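Reticulocyte binding protein (PDB 3FAW) probably hydrolyses alpha-1,6-glucosidic branch links in pullulan and related alpha-glucans such as glycogen, as a secreted pullulanase tethered to the streptococcal cell wall. Local coordinates at residues I270-V275 and Q314-L319; V310-L315 and G385-V390; F454-M459 and M481-E486. All blocks are in the same frame, centred on the assembly; numbering follows the deposited sequence. Where two conformers were deposited one is given.

Interaction 1: residues I270-V275 and Q314-L319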
# COMPACT_ATOMS: atom_id res chain seq x y z
N ILE A 270 -11.53 -6.55 5.22
CA ILE A 270 -10.22 -6.77 4.61
C ILE A 270 -9.24 -7.38 5.61
O ILE A 270 -9.18 -6.97 6.77
CB ILE A 270 -9.64 -5.45 4.03
CG1 ILE A 270 -10.57 -4.90 2.94
CG2 ILE A 270 -8.22 -5.64 3.48
CD1 ILE A 270 -10.17 -3.51 2.42
N TYR A 271 -8.47 -8.37 5.14
CA TYR A 271 -7.50 -9.09 5.96
C TYR A 271 -6.10 -8.90 5.35
O TYR A 271 -5.86 -9.35 4.23
CB TYR A 271 -7.87 -10.57 6.00
CG TYR A 271 -7.03 -11.43 6.92
CD1 TYR A 271 -7.32 -11.51 8.28
CD2 TYR A 271 -5.96 -12.18 6.42
CE1 TYR A 271 -6.55 -12.31 9.13
CE2 TYR A 271 -5.19 -12.97 7.26
CZ TYR A 271 -5.49 -13.04 8.61
OH TYR A 271 -4.72 -13.83 9.43
N GLU A 272 -5.21 -8.23 6.08
CA GLU A 272 -3.87 -7.88 5.56
C GLU A 272 -2.79 -8.90 5.93
O GLU A 272 -2.40 -8.99 7.10
CB GLU A 272 -3.45 -6.49 6.04
CG GLU A 272 -2.16 -5.97 5.37
CD GLU A 272 -1.46 -4.87 6.16
OE1 GLU A 272 -1.52 -4.90 7.40
OE2 GLU A 272 -0.83 -3.99 5.53
N ALA A 273 -2.30 -9.63 4.93
CA ALA A 273 -1.26 -10.65 5.12
C ALA A 273 -0.06 -10.49 4.18
O ALA A 273 -0.19 -10.06 3.03
CB ALA A 273 -1.86 -12.05 4.96
N HIS A 274 1.12 -10.86 4.69
CA HIS A 274 2.35 -10.98 3.90
C HIS A 274 2.51 -12.47 3.52
O HIS A 274 2.31 -13.36 4.36
CB HIS A 274 3.52 -10.51 4.77
CG HIS A 274 4.82 -10.37 4.04
ND1 HIS A 274 5.62 -11.45 3.73
CD2 HIS A 274 5.48 -9.27 3.63
CE1 HIS A 274 6.71 -11.01 3.12
NE2 HIS A 274 6.65 -9.70 3.05
N VAL A 275 2.86 -12.73 2.26
CA VAL A 275 2.88 -14.10 1.72
C VAL A 275 3.89 -15.02 2.42
O VAL A 275 3.63 -16.21 2.60
CB VAL A 275 3.17 -14.10 0.19
CG1 VAL A 275 3.33 -15.52 -0.34
CG2 VAL A 275 2.06 -13.38 -0.55
N GLN A 314 -5.82 -8.99 1.58
CA GLN A 314 -4.86 -8.01 1.10
C GLN A 314 -3.44 -8.53 1.24
O GLN A 314 -3.01 -8.90 2.34
CB GLN A 314 -5.01 -6.71 1.89
CG GLN A 314 -4.09 -5.58 1.43
CD GLN A 314 -4.42 -4.26 2.09
OE1 GLN A 314 -5.56 -3.78 2.02
NE2 GLN A 314 -3.43 -3.67 2.76
N LEU A 315 -2.71 -8.57 0.13
CA LEU A 315 -1.33 -9.05 0.12
C LEU A 315 -0.34 -7.89 0.08
O LEU A 315 -0.44 -7.01 -0.77
CB LEU A 315 -1.08 -9.97 -1.07
CG LEU A 315 -1.96 -11.22 -1.15
CD1 LEU A 315 -1.69 -11.96 -2.45
CD2 LEU A 315 -1.74 -12.14 0.05
N LEU A 316 0.62 -7.91 0.99
CA LEU A 316 1.76 -6.99 0.94
C LEU A 316 2.46 -7.13 -0.42
O LEU A 316 2.29 -8.15 -1.10
CB LEU A 316 2.72 -7.23 2.12
CG LEU A 316 2.35 -6.45 3.40
CD1 LEU A 316 1.16 -7.10 4.11
CD2 LEU A 316 3.54 -6.30 4.35
N PRO A 317 3.25 -6.11 -0.83
CA PRO A 317 3.76 -6.01 -2.20
C PRO A 317 4.30 -7.31 -2.82
O PRO A 317 5.35 -7.82 -2.42
CB PRO A 317 4.87 -4.96 -2.07
CG PRO A 317 4.36 -4.06 -1.02
CD PRO A 317 3.70 -4.97 -0.02
N VAL A 318 3.57 -7.84 -3.80
CA VAL A 318 3.98 -9.03 -4.55
C VAL A 318 4.73 -8.66 -5.84
O VAL A 318 5.33 -9.53 -6.48
CB VAL A 318 2.78 -9.96 -4.87
CG1 VAL A 318 2.09 -10.42 -3.59
CG2 VAL A 318 1.78 -9.29 -5.80
N LEU A 319 4.70 -7.38 -6.22
CA LEU A 319 5.52 -6.92 -7.36
C LEU A 319 6.99 -6.86 -6.97
O LEU A 319 7.33 -6.77 -5.79
CB LEU A 319 5.02 -5.57 -7.88
CG LEU A 319 3.66 -5.69 -8.58
CD1 LEU A 319 2.86 -4.43 -8.40
CD2 LEU A 319 3.82 -6.01 -10.07
O HOH W 1 -2.39 -1.79 4.79
O HOH W 2 -0.78 -4.59 2.59
O HOH W 3 3.32 -10.44 0.56
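Gln-314 reaches Ile-270 and Glu-272 with the end of its side chain. Its OE1 packs 3.6 Å from CG2 of Ile-270, and its NE2 lies 3.7 Å from CG of Glu-272. The amide and the carboxylate are nearly perpendicular, with planes 85° apart, and two waters link them. One accepts from Gln-314 NE2 at 2.8 Å and donates to Glu-272 OE2. The other makes the same bridge, but its bond to the amide is weak. OE1 of Gln-314 is buried and has no polar partner in the model.

The two strands are the first two of the parallel eight-stranded TIM barrel, and Ile-270, Glu-272 and Gln-314 lie on its inner face. Three backbone bonds join the two segments. Gln-314 N donates to Tyr-271 O at 2.7 Å, Ala-273 N to Gln-314 O at 2.8 Å, and Leu-316 N to Ala-273 O at 3.1 Å.

Past the strands, Leu-316 holds CG anti to its carbonyl carbon (chi1 -87°). This puts CD1 3.4 Å from Ala-273 O and CD2 at the rim of the His-274 ring, in its plane and 3.6 Å from the ring CD2. Beyond the strand, Val-275 CG2 touches Leu-315 CD2. Phe-298 covers Leu-315 and Ala-273 on the outer face.

Farther out, Glu-272 OE2 bonds to His-573 ND1. His-274 NE2 bonds to Asn-343 O, and its ring stacks on Tyr-342 of a calcium site.

Interaction 2: residues V310-L315 and G385-V390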
# COMPACT_ATOMS: atom_id res chain seq x y z
N VAL A 310 -13.54 -13.25 6.53
CA VAL A 310 -13.14 -12.04 5.81
C VAL A 310 -13.58 -12.13 4.35
O VAL A 310 -13.72 -13.23 3.80
CB VAL A 310 -11.60 -11.81 5.88
CG1 VAL A 310 -11.16 -11.60 7.32
CG2 VAL A 310 -10.85 -12.98 5.24
N THR A 311 -13.83 -10.98 3.73
CA THR A 311 -14.28 -10.93 2.34
C THR A 311 -13.09 -10.80 1.38
O THR A 311 -13.09 -11.41 0.30
CB THR A 311 -15.25 -9.76 2.09
OG1 THR A 311 -14.58 -8.51 2.28
CG2 THR A 311 -16.45 -9.85 3.03
N HIS A 312 -12.10 -10.00 1.78
CA HIS A 312 -10.93 -9.69 0.95
C HIS A 312 -9.61 -10.00 1.66
O HIS A 312 -9.42 -9.64 2.82
CB HIS A 312 -10.94 -8.21 0.55
CG HIS A 312 -12.03 -7.84 -0.41
ND1 HIS A 312 -13.34 -7.67 -0.02
CD2 HIS A 312 -11.99 -7.59 -1.74
CE1 HIS A 312 -14.07 -7.34 -1.07
NE2 HIS A 312 -13.27 -7.28 -2.12
N ILE A 313 -8.71 -10.66 0.94
CA ILE A 313 -7.35 -10.88 1.43
C ILE A 313 -6.42 -9.86 0.76
O ILE A 313 -6.28 -9.84 -0.46
CB ILE A 313 -6.87 -12.31 1.14
CG1 ILE A 313 -7.83 -13.33 1.78
CG2 ILE A 313 -5.45 -12.53 1.64
CD1 ILE A 313 -7.58 -14.77 1.36
N GLN A 314 -5.82 -8.99 1.58
CA GLN A 314 -4.86 -8.01 1.10
C GLN A 314 -3.44 -8.53 1.24
O GLN A 314 -3.01 -8.90 2.34
CB GLN A 314 -5.01 -6.71 1.89
CG GLN A 314 -4.09 -5.58 1.43
CD GLN A 314 -4.42 -4.26 2.09
OE1 GLN A 314 -5.56 -3.78 2.02
NE2 GLN A 314 -3.43 -3.67 2.76
N LEU A 315 -2.71 -8.57 0.13
CA LEU A 315 -1.33 -9.05 0.12
C LEU A 315 -0.34 -7.89 0.08
O LEU A 315 -0.44 -7.01 -0.77
CB LEU A 315 -1.08 -9.97 -1.07
CG LEU A 315 -1.96 -11.22 -1.15
CD1 LEU A 315 -1.69 -11.96 -2.45
CD2 LEU A 315 -1.74 -12.14 0.05
N GLY A 385 -12.17 -12.33 -2.09
CA GLY A 385 -11.50 -11.52 -3.10
C GLY A 385 -10.07 -11.24 -2.69
O GLY A 385 -9.69 -11.47 -1.54
N VAL A 386 -9.28 -10.75 -3.64
CA VAL A 386 -7.88 -10.42 -3.40
C VAL A 386 -7.66 -8.92 -3.65
O VAL A 386 -8.22 -8.34 -4.58
CB VAL A 386 -6.94 -11.25 -4.31
CG1 VAL A 386 -7.08 -10.84 -5.77
CG2 VAL A 386 -5.49 -11.12 -3.85
N ILE A 387 -6.85 -8.31 -2.79
CA ILE A 387 -6.45 -6.91 -2.93
C ILE A 387 -4.92 -6.85 -2.93
O ILE A 387 -4.29 -7.46 -2.09
CB ILE A 387 -6.98 -6.03 -1.76
CG1 ILE A 387 -8.50 -6.00 -1.75
CG2 ILE A 387 -6.41 -4.61 -1.85
CD1 ILE A 387 -9.10 -5.26 -0.57
N LEU A 388 -4.35 -6.12 -3.88
CA LEU A 388 -2.89 -5.98 -3.97
C LEU A 388 -2.40 -4.65 -3.40
O LEU A 388 -2.88 -3.58 -3.78
CB LEU A 388 -2.40 -6.10 -5.42
CG LEU A 388 -2.58 -7.45 -6.11
CD1 LEU A 388 -1.88 -7.44 -7.46
CD2 LEU A 388 -2.07 -8.60 -5.25
N ASP A 389 -1.44 -4.73 -2.49
CA ASP A 389 -0.70 -3.58 -2.01
C ASP A 389 0.25 -3.12 -3.12
O ASP A 389 1.01 -3.93 -3.65
CB ASP A 389 0.09 -3.98 -0.75
CG ASP A 389 0.58 -2.79 0.04
OD1 ASP A 389 0.74 -1.70 -0.53
OD2 ASP A 389 0.83 -2.97 1.24
N VAL A 390 0.19 -1.83 -3.46
CA VAL A 390 0.97 -1.27 -4.58
C VAL A 390 1.68 0.02 -4.15
O VAL A 390 1.14 0.79 -3.36
CB VAL A 390 0.09 -1.00 -5.82
CG1 VAL A 390 -0.43 -2.30 -6.41
CG2 VAL A 390 -1.07 -0.05 -5.48
O HOH W 2 -0.78 -4.59 2.59
O HOH W 4 0.57 -6.54 -3.62
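Strands two and three of the TIM barrel, 312-315 and 385-390, meet along their length, from Thr-311 with Gly-385 to Leu-315 with Asp-389. Their axes come within 4.4 Å and run 25° from parallel. Gly-385 N donates to Thr-311 O at 2.7 Å. Four more backbone bonds continue the ladder up to Asp-389 N, which donates to Leu-315 O at 3.0 Å.

Ile-387 sits between His-312 and Gln-314 on the inner face of the barrel, and its two branches part. CG1 stands beside the backbone N (chi1 -64°), which sends CD1 to within 3.7 Å of His-312 CB. CG2 goes the other way and lies 4.1 Å from Gln-314 CG. Ile-482 of strand 482-485 packs against both His-312 and Ile-387, across the barrel interior. The rotation of the His-312 ring is fixed by Thr-311, whose OG1 lies in the ring plane and is hydrogen-bonded to ND1 at 2.7 Å. That hydroxyl is in turn bonded to Val-269 N.

On the outer face the touching side chains are apolar. Leu-315 CD1 rests 4.1 Å from Val-386 CG2, and Leu-388 CD2 lies somewhat farther from Leu-315 CD1.

At the C-terminal end of the strands, a water donates to Asp-389 OD2 at 2.7 Å and accepts from Gln-314 NE2. Asp-389 OD2 is also bonded to Tyr-346 OH, while OD1 forms a salt bridge with Arg-455 NH2.

Interaction 3: residues F454-M459 and M481-E486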
# COMPACT_ATOMS: atom_id res chain seq x y z
N PHE A 454 -7.24 -2.71 -4.77
CA PHE A 454 -5.86 -2.25 -4.59
C PHE A 454 -5.73 -1.39 -3.34
O PHE A 454 -6.64 -0.62 -3.00
CB PHE A 454 -5.41 -1.44 -5.81
CG PHE A 454 -5.32 -2.24 -7.07
CD1 PHE A 454 -4.16 -2.95 -7.38
CD2 PHE A 454 -6.39 -2.30 -7.95
CE1 PHE A 454 -4.08 -3.70 -8.55
CE2 PHE A 454 -6.32 -3.05 -9.11
CZ PHE A 454 -5.17 -3.75 -9.41
N ARG A 455 -4.59 -1.52 -2.66
CA ARG A 455 -4.22 -0.63 -1.54
C ARG A 455 -3.00 0.19 -1.92
O ARG A 455 -1.96 -0.37 -2.24
CB ARG A 455 -3.91 -1.41 -0.26
CG ARG A 455 -3.89 -0.51 0.98
CD ARG A 455 -2.76 -0.76 1.97
NE ARG A 455 -1.44 -0.40 1.47
CZ ARG A 455 -0.41 0.00 2.21
NH1 ARG A 455 -0.50 0.16 3.53
NH2 ARG A 455 0.74 0.28 1.63
N PHE A 456 -3.12 1.51 -1.86
CA PHE A 456 -2.02 2.41 -2.23
C PHE A 456 -1.17 2.82 -1.03
O PHE A 456 -1.68 3.37 -0.05
CB PHE A 456 -2.55 3.66 -2.93
CG PHE A 456 -3.09 3.40 -4.32
CD1 PHE A 456 -2.23 3.33 -5.41
CD2 PHE A 456 -4.46 3.25 -4.53
CE1 PHE A 456 -2.73 3.10 -6.69
CE2 PHE A 456 -4.96 3.02 -5.81
CZ PHE A 456 -4.10 2.95 -6.88
N ASP A 457 0.13 2.54 -1.12
CA ASP A 457 1.09 2.97 -0.12
C ASP A 457 1.34 4.47 -0.29
O ASP A 457 1.53 4.95 -1.42
CB ASP A 457 2.40 2.19 -0.29
CG ASP A 457 3.34 2.36 0.89
OD1 ASP A 457 3.02 1.87 2.00
OD2 ASP A 457 4.40 2.97 0.71
N MET A 458 1.31 5.20 0.82
CA MET A 458 1.52 6.65 0.81
C MET A 458 0.79 7.31 -0.35
O MET A 458 1.38 8.06 -1.15
CB MET A 458 3.02 6.96 0.79
CG MET A 458 3.75 6.39 2.00
SD MET A 458 5.43 7.01 2.19
CE MET A 458 5.13 8.73 2.58
N MET A 459 -0.52 7.05 -0.44
CA MET A 459 -1.35 7.58 -1.51
C MET A 459 -1.31 9.11 -1.56
O MET A 459 -1.49 9.71 -2.62
CB MET A 459 -2.80 7.10 -1.34
CG MET A 459 -3.66 7.25 -2.58
SD MET A 459 -5.23 6.37 -2.44
CE MET A 459 -5.96 7.22 -1.05
N MET A 481 -14.82 -3.38 -8.34
CA MET A 481 -13.52 -2.88 -7.87
C MET A 481 -13.65 -2.01 -6.62
O MET A 481 -14.54 -1.16 -6.53
CB MET A 481 -12.87 -2.07 -9.00
CG MET A 481 -11.59 -1.32 -8.65
SD MET A 481 -10.19 -2.39 -8.26
CE MET A 481 -10.22 -3.54 -9.64
N ILE A 482 -12.77 -2.24 -5.65
CA ILE A 482 -12.63 -1.33 -4.52
C ILE A 482 -11.18 -0.91 -4.36
O ILE A 482 -10.26 -1.68 -4.64
CB ILE A 482 -13.20 -1.91 -3.20
CG1 ILE A 482 -12.43 -3.16 -2.75
CG2 ILE A 482 -14.68 -2.22 -3.36
CD1 ILE A 482 -12.81 -3.61 -1.34
N MET A 483 -10.97 0.32 -3.92
CA MET A 483 -9.61 0.81 -3.67
C MET A 483 -9.53 1.51 -2.33
O MET A 483 -10.47 2.18 -1.90
CB MET A 483 -9.15 1.75 -4.79
CG MET A 483 -8.78 1.03 -6.08
SD MET A 483 -8.33 2.16 -7.41
CE MET A 483 -7.74 1.00 -8.65
N ILE A 484 -8.39 1.35 -1.67
CA ILE A 484 -8.09 2.05 -0.43
C ILE A 484 -6.63 2.51 -0.44
O ILE A 484 -5.85 2.10 -1.30
CB ILE A 484 -8.37 1.17 0.81
CG1 ILE A 484 -7.38 -0.01 0.87
CG2 ILE A 484 -9.80 0.63 0.79
CD1 ILE A 484 -7.52 -0.86 2.11
N GLY A 485 -6.25 3.36 0.51
CA GLY A 485 -4.85 3.77 0.62
C GLY A 485 -4.55 4.61 1.83
O GLY A 485 -5.44 5.14 2.48
N GLU A 486 -3.26 4.72 2.14
CA GLU A 486 -2.79 5.64 3.17
C GLU A 486 -2.91 7.07 2.67
O GLU A 486 -2.12 7.51 1.84
CB GLU A 486 -1.34 5.36 3.53
CG GLU A 486 -1.10 4.04 4.22
CD GLU A 486 0.37 3.83 4.51
OE1 GLU A 486 1.20 3.99 3.58
OE2 GLU A 486 0.69 3.51 5.68
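Two phenylalanines and two methionines make the apolar centre on the outer face of the barrel. The sulfur of Met-481 approaches the edge of the Phe-454 ring, with SD 3.8 Å from CD2. Met-483 runs alongside Phe-454, and its CE lies 3.6 Å from the same CD2. Its SD also reaches the neighbouring aromatic, 3.8 Å from Phe-456 CE2 and in the plane of that ring. Both sulfurs thus make Met-aromatic contacts at ring edges. The extended chain of Met-483 (chi2 177°) lets it serve both rings. Helix 432-449 covers this patch through Ile-442 and Thr-446.

On the inner face, Arg-455 CG packs 3.5 Å from Ile-484 CG1. Between the faces, four backbone bonds join strands four and five of the TIM barrel, from Phe-454 N to Ile-482 O up to Glu-486 N to Phe-456 O. Helix 464-477 connects the two strands as a right-handed beta-alpha-beta crossover.

The polar edge lies just past the strand ends. Met-458 N donates to Glu-486 OE1 at 3.0 Å, almost straight at 168°, and OE1 accepts with its anti lone pair, the one away from OE2. OE2 has a weak hydrogen bond with Trp-488 NE1. Asp-457 OD1 comes to 3.2 Å from Glu-486 OE1, a pair of acceptors with no bond between them. Arg-455 NH2, shared with Asp-389, forms a salt bridge to Asp-457 OD1 at 2.8 Å. Asp-457 OD2 is bonded to Asn-393 ND2.

In alpha-amylase family enzymes, the nucleophile and the general acid/base follow strands four and five. The places of Asp-457 and Glu-486 are consistent with those roles. The nearby guanidinium of Arg-455 probably eases the close approach of their carboxylates.

Overall arrangement
All three interactions are buried pairings of neighbouring parallel strands in one closed barrel. Interactions 1 and 2 share strand 312-315. Strand 385-390 of interaction 2 then pairs with strand 453-456 of interaction 3, through the backbone of Arg-455. The inner-face residues also meet across the barrel: Gln-314 packs on Arg-455 and Ile-484, and Ile-270 CD1 touches both Ile-387 and Ile-484. Interaction 1 adds water bridges between inner-face polar groups to its short ladder; one of those waters also serves interaction 2, which is otherwise a longer backbone ladder with aliphatic packing. Interaction 3 combines sulfur-aromatic packing outside with a charged cluster at the strand ends, where Met-458 and Glu-486 are partly exposed.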